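Local coordinates for protein ABC transporter permease (Klebsiella pneumoniae, PDB 5NUP) that probably removes misplaced phospholipids from the outer leaflet of the outer membrane, as a lipoprotein of the MlaA family, at residues F[132-137]-F[193-198]; F[142-147]-F[205-210]. All coordinates share one frame; numbering follows the deposited sequence.

Interaction 1: residues F[132-137]-F[193-198]; sequences YVQLPF and DPYILM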
ATOM      1  N   TYR F 132     -27.482  -5.394 -64.496  1.00 85.84           N
ATOM      2  CA  TYR F 132     -26.073  -5.368 -64.157  1.00 82.80           C
ATOM      3  C   TYR F 132     -25.542  -4.144 -64.888  1.00 91.30           C
ATOM      4  O   TYR F 132     -25.063  -4.252 -66.023  1.00102.59           O
ATOM      5  CB  TYR F 132     -25.324  -6.646 -64.582  1.00 82.41           C
ATOM      6  CG  TYR F 132     -23.803  -6.499 -64.569  1.00 93.94           C
ATOM      7  CD1 TYR F 132     -22.984  -7.302 -65.358  1.00 99.19           C
ATOM      8  CD2 TYR F 132     -23.185  -5.547 -63.764  1.00101.76           C
ATOM      9  CE1 TYR F 132     -21.582  -7.142 -65.345  1.00 97.76           C
ATOM     10  CE2 TYR F 132     -21.807  -5.381 -63.751  1.00103.75           C
ATOM     11  CZ  TYR F 132     -21.008  -6.177 -64.531  1.00 99.44           C
ATOM     12  OH  TYR F 132     -19.644  -5.984 -64.468  1.00 94.76           O
ATOM     13  N   VAL F 133     -25.583  -2.990 -64.251  1.00 79.07           N
ATOM     14  CA  VAL F 133     -25.071  -1.805 -64.913  1.00 78.00           C
ATOM     15  C   VAL F 133     -23.555  -1.904 -64.854  1.00 77.07           C
ATOM     16  O   VAL F 133     -22.992  -2.569 -63.987  1.00 76.57           O
ATOM     17  CB  VAL F 133     -25.618  -0.521 -64.244  1.00 76.94           C
ATOM     18  CG1 VAL F 133     -25.277   0.713 -65.042  1.00 76.48           C
ATOM     19  CG2 VAL F 133     -27.131  -0.604 -64.041  1.00 82.39           C
ATOM     20  N   GLN F 134     -22.878  -1.310 -65.819  1.00 78.75           N
ATOM     21  CA  GLN F 134     -21.440  -1.141 -65.717  1.00 77.64           C
ATOM     22  C   GLN F 134     -21.136   0.340 -65.820  1.00 75.02           C
ATOM     23  O   GLN F 134     -21.503   0.984 -66.807  1.00 78.89           O
ATOM     24  CB  GLN F 134     -20.697  -1.909 -66.801  1.00 77.40           C
ATOM     25  CG  GLN F 134     -19.280  -1.459 -66.885  1.00 80.67           C
ATOM     26  CD  GLN F 134     -18.403  -2.514 -66.316  1.00 82.53           C
ATOM     27  OE1 GLN F 134     -18.876  -3.620 -66.066  1.00 88.01           O
ATOM     28  NE2 GLN F 134     -17.161  -2.172 -66.006  1.00 79.56           N
ATOM     29  N   LEU F 135     -20.502   0.847 -64.860  1.00 79.54           N
ATOM     30  CA  LEU F 135     -20.400   2.278 -65.039  1.00 81.03           C
ATOM     31  C   LEU F 135     -18.991   2.666 -65.472  1.00 80.57           C
ATOM     32  O   LEU F 135     -18.015   1.970 -65.158  1.00 79.27           O
ATOM     33  CB  LEU F 135     -20.734   3.026 -63.743  1.00 80.63           C
ATOM     34  CG  LEU F 135     -22.140   3.167 -63.162  1.00 76.33           C
ATOM     35  CD1 LEU F 135     -22.986   4.072 -64.039  1.00 72.45           C
ATOM     36  CD2 LEU F 135     -22.783   1.840 -62.989  1.00 83.68           C
ATOM     37  N   PRO F 136     -18.862   3.760 -66.219  1.00 75.40           N
ATOM     38  CA  PRO F 136     -17.524   4.283 -66.518  1.00 73.14           C
ATOM     39  C   PRO F 136     -16.910   4.855 -65.248  1.00 73.13           C
ATOM     40  O   PRO F 136     -17.573   5.579 -64.503  1.00 73.50           O
ATOM     41  CB  PRO F 136     -17.790   5.368 -67.565  1.00 76.36           C
ATOM     42  CG  PRO F 136     -19.222   5.757 -67.353  1.00 77.67           C
ATOM     43  CD  PRO F 136     -19.914   4.479 -66.966  1.00 79.45           C
ATOM     44  N   PHE F 137     -15.645   4.501 -65.003  1.00 70.51           N
ATOM     45  CA  PHE F 137     -14.865   4.920 -63.837  1.00 69.14           C
ATOM     46  C   PHE F 137     -15.268   4.194 -62.554  1.00 68.29           C
ATOM     47  O   PHE F 137     -14.445   4.040 -61.651  1.00 72.91           O
ATOM     48  CB  PHE F 137     -14.961   6.438 -63.611  1.00 72.09           C
ATOM     49  CG  PHE F 137     -14.490   7.274 -64.784  1.00 84.86           C
ATOM     50  CD1 PHE F 137     -15.403   8.003 -65.550  1.00 83.57           C
ATOM     51  CD2 PHE F 137     -13.143   7.318 -65.140  1.00 84.77           C
ATOM     52  CE1 PHE F 137     -14.987   8.773 -66.633  1.00 71.37           C
ATOM     53  CE2 PHE F 137     -12.722   8.091 -66.231  1.00 79.67           C
ATOM     54  CZ  PHE F 137     -13.649   8.820 -66.970  1.00 72.34           C
ATOM     55  N   ASP F 193     -12.509 -13.047 -73.748  1.00133.01           N
ATOM     56  CA  ASP F 193     -13.640 -12.286 -73.219  1.00124.69           C
ATOM     57  C   ASP F 193     -13.405 -11.807 -71.784  1.00121.53           C
ATOM     58  O   ASP F 193     -13.905 -12.403 -70.819  1.00118.96           O
ATOM     59  CB  ASP F 193     -14.916 -13.126 -73.349  1.00115.79           C
ATOM     60  CG  ASP F 193     -16.160 -12.276 -73.481  1.00107.98           C
ATOM     61  OD1 ASP F 193     -16.051 -11.033 -73.404  1.00105.56           O
ATOM     62  OD2 ASP F 193     -17.240 -12.845 -73.769  1.00105.07           O
ATOM     63  N   PRO F 194     -12.657 -10.716 -71.613  1.00119.32           N
ATOM     64  CA  PRO F 194     -12.374 -10.212 -70.267  1.00110.99           C
ATOM     65  C   PRO F 194     -13.546  -9.471 -69.652  1.00110.80           C
ATOM     66  O   PRO F 194     -13.422  -8.975 -68.526  1.00109.05           O
ATOM     67  CB  PRO F 194     -11.185  -9.260 -70.500  1.00111.82           C
ATOM     68  CG  PRO F 194     -10.671  -9.597 -71.892  1.00115.16           C
ATOM     69  CD  PRO F 194     -11.904  -9.978 -72.640  1.00115.87           C
ATOM     70  N   TYR F 195     -14.654  -9.332 -70.388  1.00113.57           N
ATOM     71  CA  TYR F 195     -15.882  -8.797 -69.807  1.00108.32           C
ATOM     72  C   TYR F 195     -16.626  -9.879 -69.042  1.00107.98           C
ATOM     73  O   TYR F 195     -17.228  -9.608 -67.995  1.00103.47           O
ATOM     74  CB  TYR F 195     -16.791  -8.202 -70.891  1.00103.36           C
ATOM     75  CG  TYR F 195     -18.191  -7.875 -70.395  1.00103.08           C
ATOM     76  CD1 TYR F 195     -18.475  -6.649 -69.799  1.00101.92           C
ATOM     77  CD2 TYR F 195     -19.226  -8.794 -70.515  1.00111.40           C
ATOM     78  CE1 TYR F 195     -19.759  -6.348 -69.336  1.00102.66           C
ATOM     79  CE2 TYR F 195     -20.511  -8.505 -70.049  1.00110.84           C
ATOM     80  CZ  TYR F 195     -20.773  -7.283 -69.464  1.00 99.07           C
ATOM     81  OH  TYR F 195     -22.051  -7.008 -69.016  1.00 84.96           O
ATOM     82  N   ILE F 196     -16.603 -11.106 -69.572  1.00110.37           N
ATOM     83  CA  ILE F 196     -17.316 -12.218 -68.952  1.00107.61           C
ATOM     84  C   ILE F 196     -16.705 -12.592 -67.608  1.00101.12           C
ATOM     85  O   ILE F 196     -17.427 -12.883 -66.647  1.00 98.00           O
ATOM     86  CB  ILE F 196     -17.353 -13.426 -69.902  1.00100.09           C
ATOM     87  CG1 ILE F 196     -18.329 -13.142 -71.036  1.00 94.38           C
ATOM     88  CG2 ILE F 196     -17.705 -14.705 -69.141  1.00108.66           C
ATOM     89  CD1 ILE F 196     -19.572 -12.430 -70.611  1.00 92.99           C
ATOM     90  N   LEU F 197     -15.373 -12.597 -67.513  1.00 99.57           N
ATOM     91  CA  LEU F 197     -14.746 -12.957 -66.246  1.00 97.19           C
ATOM     92  C   LEU F 197     -15.074 -11.933 -65.179  1.00 86.88           C
ATOM     93  O   LEU F 197     -15.496 -12.289 -64.076  1.00 85.36           O
ATOM     94  CB  LEU F 197     -13.236 -13.063 -66.426  1.00101.63           C
ATOM     95  CG  LEU F 197     -12.871 -14.329 -67.183  1.00107.49           C
ATOM     96  CD1 LEU F 197     -11.379 -14.363 -67.415  1.00116.43           C
ATOM     97  CD2 LEU F 197     -13.352 -15.565 -66.449  1.00105.74           C
ATOM     98  N   MET F 198     -14.940 -10.658 -65.519  1.00 86.30           N
ATOM     99  CA  MET F 198     -15.248  -9.609 -64.572  1.00 89.96           C
ATOM    100  C   MET F 198     -16.711  -9.647 -64.158  1.00 97.72           C
ATOM    101  O   MET F 198     -17.044  -9.294 -63.018  1.00105.15           O
ATOM    102  CB  MET F 198     -14.815  -8.271 -65.168  1.00 92.42           C
ATOM    103  CG  MET F 198     -15.306  -7.094 -64.413  1.00104.37           C
ATOM    104  SD  MET F 198     -16.973  -6.534 -64.770  1.00117.18           S
ATOM    105  CE  MET F 198     -16.585  -4.805 -64.617  1.00118.57           C
TER
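Tyr132 carries CG anti to the backbone N (chi1 165°), which sends its ring from just before strand 133-135 of a small β-hairpin toward helix 194-209. Met198 has CG anti as well, but this only carries CG out from the helix. The bend at chi2 (-83°) then turns the sulfur to the ring. The two make a Met-aromatic contact at the ring edge. Met198 SD lies 5.4 Å from the centroid of the Tyr132 ring and 86° off the ring normal. The exact place of the sulfur is doubtful, since the model sets it too close to the Tyr132 hydroxyl.

Tyr195, one helical turn before Met198, meets another part of the same ring. Its side chain passes that of Tyr132 in the opposite direction. Tyr195 OH is 3.7 Å from Tyr132 CE1. Neither phenol bonds to the other. Tyr132 OH is hydrogen-bonded to Ser140 OG on the partner strand 139-141, while Tyr195 OH is hydrogen-bonded to Asp15 OD2. Both hydroxyls thus have polar partners although the two tyrosines are buried.

The contact joins the hairpin of strands 133-135 and 139-141 to the first turns of helix 194-209. Helix 18-35 touches both segments, with Asn28 against Gln134 and Arg22 against Tyr195. Gln134 and Met198 approach from opposite directions. The two tyrosine rings also touch carbon to carbon, with Tyr132 CE1 4.2 Å from Tyr195 CZ.

Interaction 2: residues F[142-147]-F[205-210]; sequences TLRDEG and RHDFIA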
ATOM      1  N   THR F 142     -24.837  -3.182 -59.435  1.00 83.69           N
ATOM      2  CA  THR F 142     -26.176  -3.705 -59.250  1.00 87.85           C
ATOM      3  C   THR F 142     -27.022  -2.790 -58.411  1.00 87.74           C
ATOM      4  O   THR F 142     -26.536  -2.228 -57.451  1.00 84.38           O
ATOM      5  CB  THR F 142     -26.149  -5.100 -58.631  1.00 99.06           C
ATOM      6  OG1 THR F 142     -25.028  -5.874 -59.107  1.00100.94           O
ATOM      7  CG2 THR F 142     -27.464  -5.746 -58.764  1.00110.66           C
ATOM      8  N   LEU F 143     -28.302  -2.684 -58.764  1.00 94.16           N
ATOM      9  CA  LEU F 143     -29.230  -1.922 -57.938  1.00 92.54           C
ATOM     10  C   LEU F 143     -29.448  -2.565 -56.562  1.00 90.69           C
ATOM     11  O   LEU F 143     -29.857  -1.884 -55.616  1.00 92.89           O
ATOM     12  CB  LEU F 143     -30.566  -1.756 -58.688  1.00 92.30           C
ATOM     13  CG  LEU F 143     -31.178  -0.347 -58.582  1.00 94.61           C
ATOM     14  CD1 LEU F 143     -30.267   0.715 -59.169  1.00 93.48           C
ATOM     15  CD2 LEU F 143     -32.584  -0.270 -59.196  1.00 99.85           C
ATOM     16  N   ARG F 144     -29.180  -3.860 -56.423  1.00 83.87           N
ATOM     17  CA  ARG F 144     -29.399  -4.490 -55.125  1.00 85.12           C
ATOM     18  C   ARG F 144     -28.213  -4.329 -54.172  1.00 84.58           C
ATOM     19  O   ARG F 144     -28.403  -3.964 -53.011  1.00 83.17           O
ATOM     20  CB  ARG F 144     -29.739  -5.987 -55.272  1.00 88.26           C
ATOM     21  CG  ARG F 144     -29.650  -6.744 -53.937  1.00 88.17           C
ATOM     22  CD  ARG F 144     -29.740  -8.262 -54.076  1.00 87.33           C
ATOM     23  NE  ARG F 144     -28.467  -8.920 -53.797  1.00 81.28           N
ATOM     24  CZ  ARG F 144     -28.248 -10.222 -53.955  1.00 83.38           C
ATOM     25  NH1 ARG F 144     -29.219 -11.025 -54.391  1.00 84.97           N
ATOM     26  NH2 ARG F 144     -27.050 -10.719 -53.690  1.00 81.88           N
ATOM     27  N   ASP F 145     -26.985  -4.585 -54.624  1.00 88.46           N
ATOM     28  CA  ASP F 145     -25.868  -4.555 -53.675  1.00 79.14           C
ATOM     29  C   ASP F 145     -25.217  -3.177 -53.586  1.00 76.83           C
ATOM     30  O   ASP F 145     -25.337  -2.514 -52.554  1.00 82.39           O
ATOM     31  CB  ASP F 145     -24.835  -5.618 -54.038  1.00 74.63           C
ATOM     32  CG  ASP F 145     -25.329  -7.015 -53.751  1.00 77.07           C
ATOM     33  OD1 ASP F 145     -26.482  -7.157 -53.279  1.00 77.65           O
ATOM     34  OD2 ASP F 145     -24.566  -7.972 -53.977  1.00 80.50           O
ATOM     35  N   GLU F 146     -24.504  -2.744 -54.618  1.00 71.64           N
ATOM     36  CA  GLU F 146     -24.158  -1.333 -54.681  1.00 70.42           C
ATOM     37  C   GLU F 146     -25.469  -0.559 -54.689  1.00 78.80           C
ATOM     38  O   GLU F 146     -26.450  -0.976 -55.310  1.00 88.23           O
ATOM     39  CB  GLU F 146     -23.324  -1.024 -55.930  1.00 70.08           C
ATOM     40  CG  GLU F 146     -21.876  -1.468 -55.809  1.00 70.77           C
ATOM     41  CD  GLU F 146     -21.688  -2.941 -56.149  1.00 79.39           C
ATOM     42  OE1 GLU F 146     -20.603  -3.495 -55.874  1.00 85.32           O
ATOM     43  OE2 GLU F 146     -22.636  -3.556 -56.667  1.00 84.27           O
ATOM     44  N   GLY F 147     -25.533   0.526 -53.964  1.00 79.31           N
ATOM     45  CA  GLY F 147     -26.845   1.178 -53.937  1.00 86.09           C
ATOM     46  C   GLY F 147     -27.816   0.634 -52.893  1.00 85.61           C
ATOM     47  O   GLY F 147     -28.397   1.404 -52.129  1.00 85.22           O
ATOM     48  N   ARG F 205     -18.300 -13.582 -56.294  1.00112.61           N
ATOM     49  CA  ARG F 205     -17.959 -12.934 -55.028  1.00109.44           C
ATOM     50  C   ARG F 205     -19.207 -12.409 -54.324  1.00104.37           C
ATOM     51  O   ARG F 205     -19.329 -12.531 -53.101  1.00103.84           O
ATOM     52  CB  ARG F 205     -16.945 -11.806 -55.278  1.00113.20           C
ATOM     53  CG  ARG F 205     -15.462 -12.231 -55.119  1.00119.99           C
ATOM     54  CD  ARG F 205     -14.470 -11.211 -55.746  1.00125.98           C
ATOM     55  NE  ARG F 205     -13.268 -11.864 -56.292  1.00130.12           N
ATOM     56  CZ  ARG F 205     -12.418 -11.309 -57.159  1.00123.61           C
ATOM     57  NH1 ARG F 205     -12.619 -10.072 -57.591  1.00121.04           N
ATOM     58  NH2 ARG F 205     -11.363 -11.991 -57.594  1.00119.33           N
ATOM     59  N   HIS F 206     -20.171 -11.865 -55.080  1.00 96.79           N
ATOM     60  CA  HIS F 206     -21.338 -11.224 -54.475  1.00 87.32           C
ATOM     61  C   HIS F 206     -22.409 -12.214 -54.030  1.00 92.12           C
ATOM     62  O   HIS F 206     -23.168 -11.907 -53.101  1.00 92.36           O
ATOM     63  CB  HIS F 206     -21.962 -10.226 -55.442  1.00 77.85           C
ATOM     64  CG  HIS F 206     -21.435  -8.838 -55.306  1.00 76.28           C
ATOM     65  ND1 HIS F 206     -22.186  -7.818 -54.765  1.00 75.24           N
ATOM     66  CD2 HIS F 206     -20.245  -8.292 -55.647  1.00 76.45           C
ATOM     67  CE1 HIS F 206     -21.479  -6.703 -54.770  1.00 75.13           C
ATOM     68  NE2 HIS F 206     -20.297  -6.963 -55.300  1.00 77.32           N
ATOM     69  N   ASP F 207     -22.526 -13.374 -54.695  1.00100.55           N
ATOM     70  CA  ASP F 207     -23.452 -14.401 -54.223  1.00100.82           C
ATOM     71  C   ASP F 207     -22.903 -15.150 -53.021  1.00110.81           C
ATOM     72  O   ASP F 207     -23.678 -15.650 -52.199  1.00117.91           O
ATOM     73  CB  ASP F 207     -23.768 -15.438 -55.304  1.00 97.25           C
ATOM     74  CG  ASP F 207     -24.880 -15.009 -56.239  1.00 90.52           C
ATOM     75  OD1 ASP F 207     -25.691 -14.133 -55.864  1.00 87.71           O
ATOM     76  OD2 ASP F 207     -25.000 -15.631 -57.312  1.00 89.01           O
ATOM     77  N   PHE F 208     -21.579 -15.245 -52.906  1.00111.29           N
ATOM     78  CA  PHE F 208     -20.992 -15.898 -51.743  1.00105.97           C
ATOM     79  C   PHE F 208     -21.302 -15.136 -50.460  1.00 97.36           C
ATOM     80  O   PHE F 208     -21.466 -15.746 -49.401  1.00 95.78           O
ATOM     81  CB  PHE F 208     -19.489 -16.052 -51.934  1.00102.18           C
ATOM     82  CG  PHE F 208     -18.823 -16.827 -50.847  1.00102.70           C
ATOM     83  CD1 PHE F 208     -19.081 -18.179 -50.695  1.00102.82           C
ATOM     84  CD2 PHE F 208     -17.932 -16.211 -49.979  1.00106.60           C
ATOM     85  CE1 PHE F 208     -18.464 -18.904 -49.691  1.00108.70           C
ATOM     86  CE2 PHE F 208     -17.302 -16.930 -48.970  1.00108.61           C
ATOM     87  CZ  PHE F 208     -17.572 -18.279 -48.826  1.00110.45           C
ATOM     88  N   ILE F 209     -21.406 -13.806 -50.542  1.00 94.30           N
ATOM     89  CA  ILE F 209     -21.603 -12.977 -49.356  1.00 89.31           C
ATOM     90  C   ILE F 209     -23.014 -13.134 -48.763  1.00 91.94           C
ATOM     91  O   ILE F 209     -23.183 -12.998 -47.546  1.00100.99           O
ATOM     92  CB  ILE F 209     -21.244 -11.512 -49.702  1.00 88.48           C
ATOM     93  CG1 ILE F 209     -19.785 -11.211 -49.351  1.00 86.94           C
ATOM     94  CG2 ILE F 209     -22.069 -10.530 -48.936  1.00 87.99           C
ATOM     95  CD1 ILE F 209     -18.780 -12.237 -49.825  1.00 89.28           C
ATOM     96  N   ALA F 210     -24.034 -13.475 -49.566  1.00 89.27           N
ATOM     97  CA  ALA F 210     -25.358 -13.811 -49.021  1.00 92.20           C
ATOM     98  C   ALA F 210     -25.340 -15.246 -48.485  1.00103.88           C
ATOM     99  O   ALA F 210     -25.382 -16.209 -49.256  1.00 96.16           O
ATOM    100  CB  ALA F 210     -26.441 -13.626 -50.072  1.00 85.26           C
TER
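Asp145 OD2 accepts a hydrogen bond from His206 ND1, at 2.5 Å and with an N-H...O angle of 176°. It is the one hydrogen bond between 142-147 and 205-210. OD2 uses its anti lone pair, pointing away from OD1, and sits in the plane of the imidazole. The carboxylate and the ring are nearly coplanar, only 17° apart.

The other carboxylate oxygen is held from within the loop. Arg144 NE donates to Asp145 OD1 over 2.7 Å, as part of a salt bridge. OD1 lies in the guanidinium plane of Arg144. Seen from the carboxylate, NE comes from the syn side, somewhat out of its plane. Each oxygen of Asp145 thus has its own donor, which fixes the rotation of the group. The carboxylate would probably favour a proton on ND1.

Glu146 reaches the same ring at its CE1-NE2 edge. Glu146 OE1 lies 3.5 Å from both His206 CE1 and His206 NE2, with the planes 41° apart and no hydrogen bond. Glu146 OE2 turns to the hydroxyl of Tyr202, which also hydrogen-bonds Thr142 OG1. The ring of Tyr202 stacks with that of His206, and the guanidinium of Arg144 makes a cation-pi contact with Tyr129.

This His-carboxylate pair ties the loop that follows strand 139-141, on the way to helix 163-180, to the last turns of helix 194-209.

Both interactions fasten the region around the small hairpin to helix 194-209, interaction 1 at the start of the helix and interaction 2 near its end. Their nearest atoms are about 5 Å apart, so they do not touch. Interaction 1 is the more buried, although its centre is 16 Å from the chain centre against 10 Å for the partly buried interaction 2. It rests on aromatic and sulfur contacts. Interaction 2 has one directed His-carboxylate hydrogen bond across its segments, and a salt bridge within the loop orients the carboxylate. Segment 132-137 neighbours helix 18-35; the irregular loop 142-147 has Tyr129 and Tyr202 around it. Strand 139-141 lies between 132-137 and 142-147.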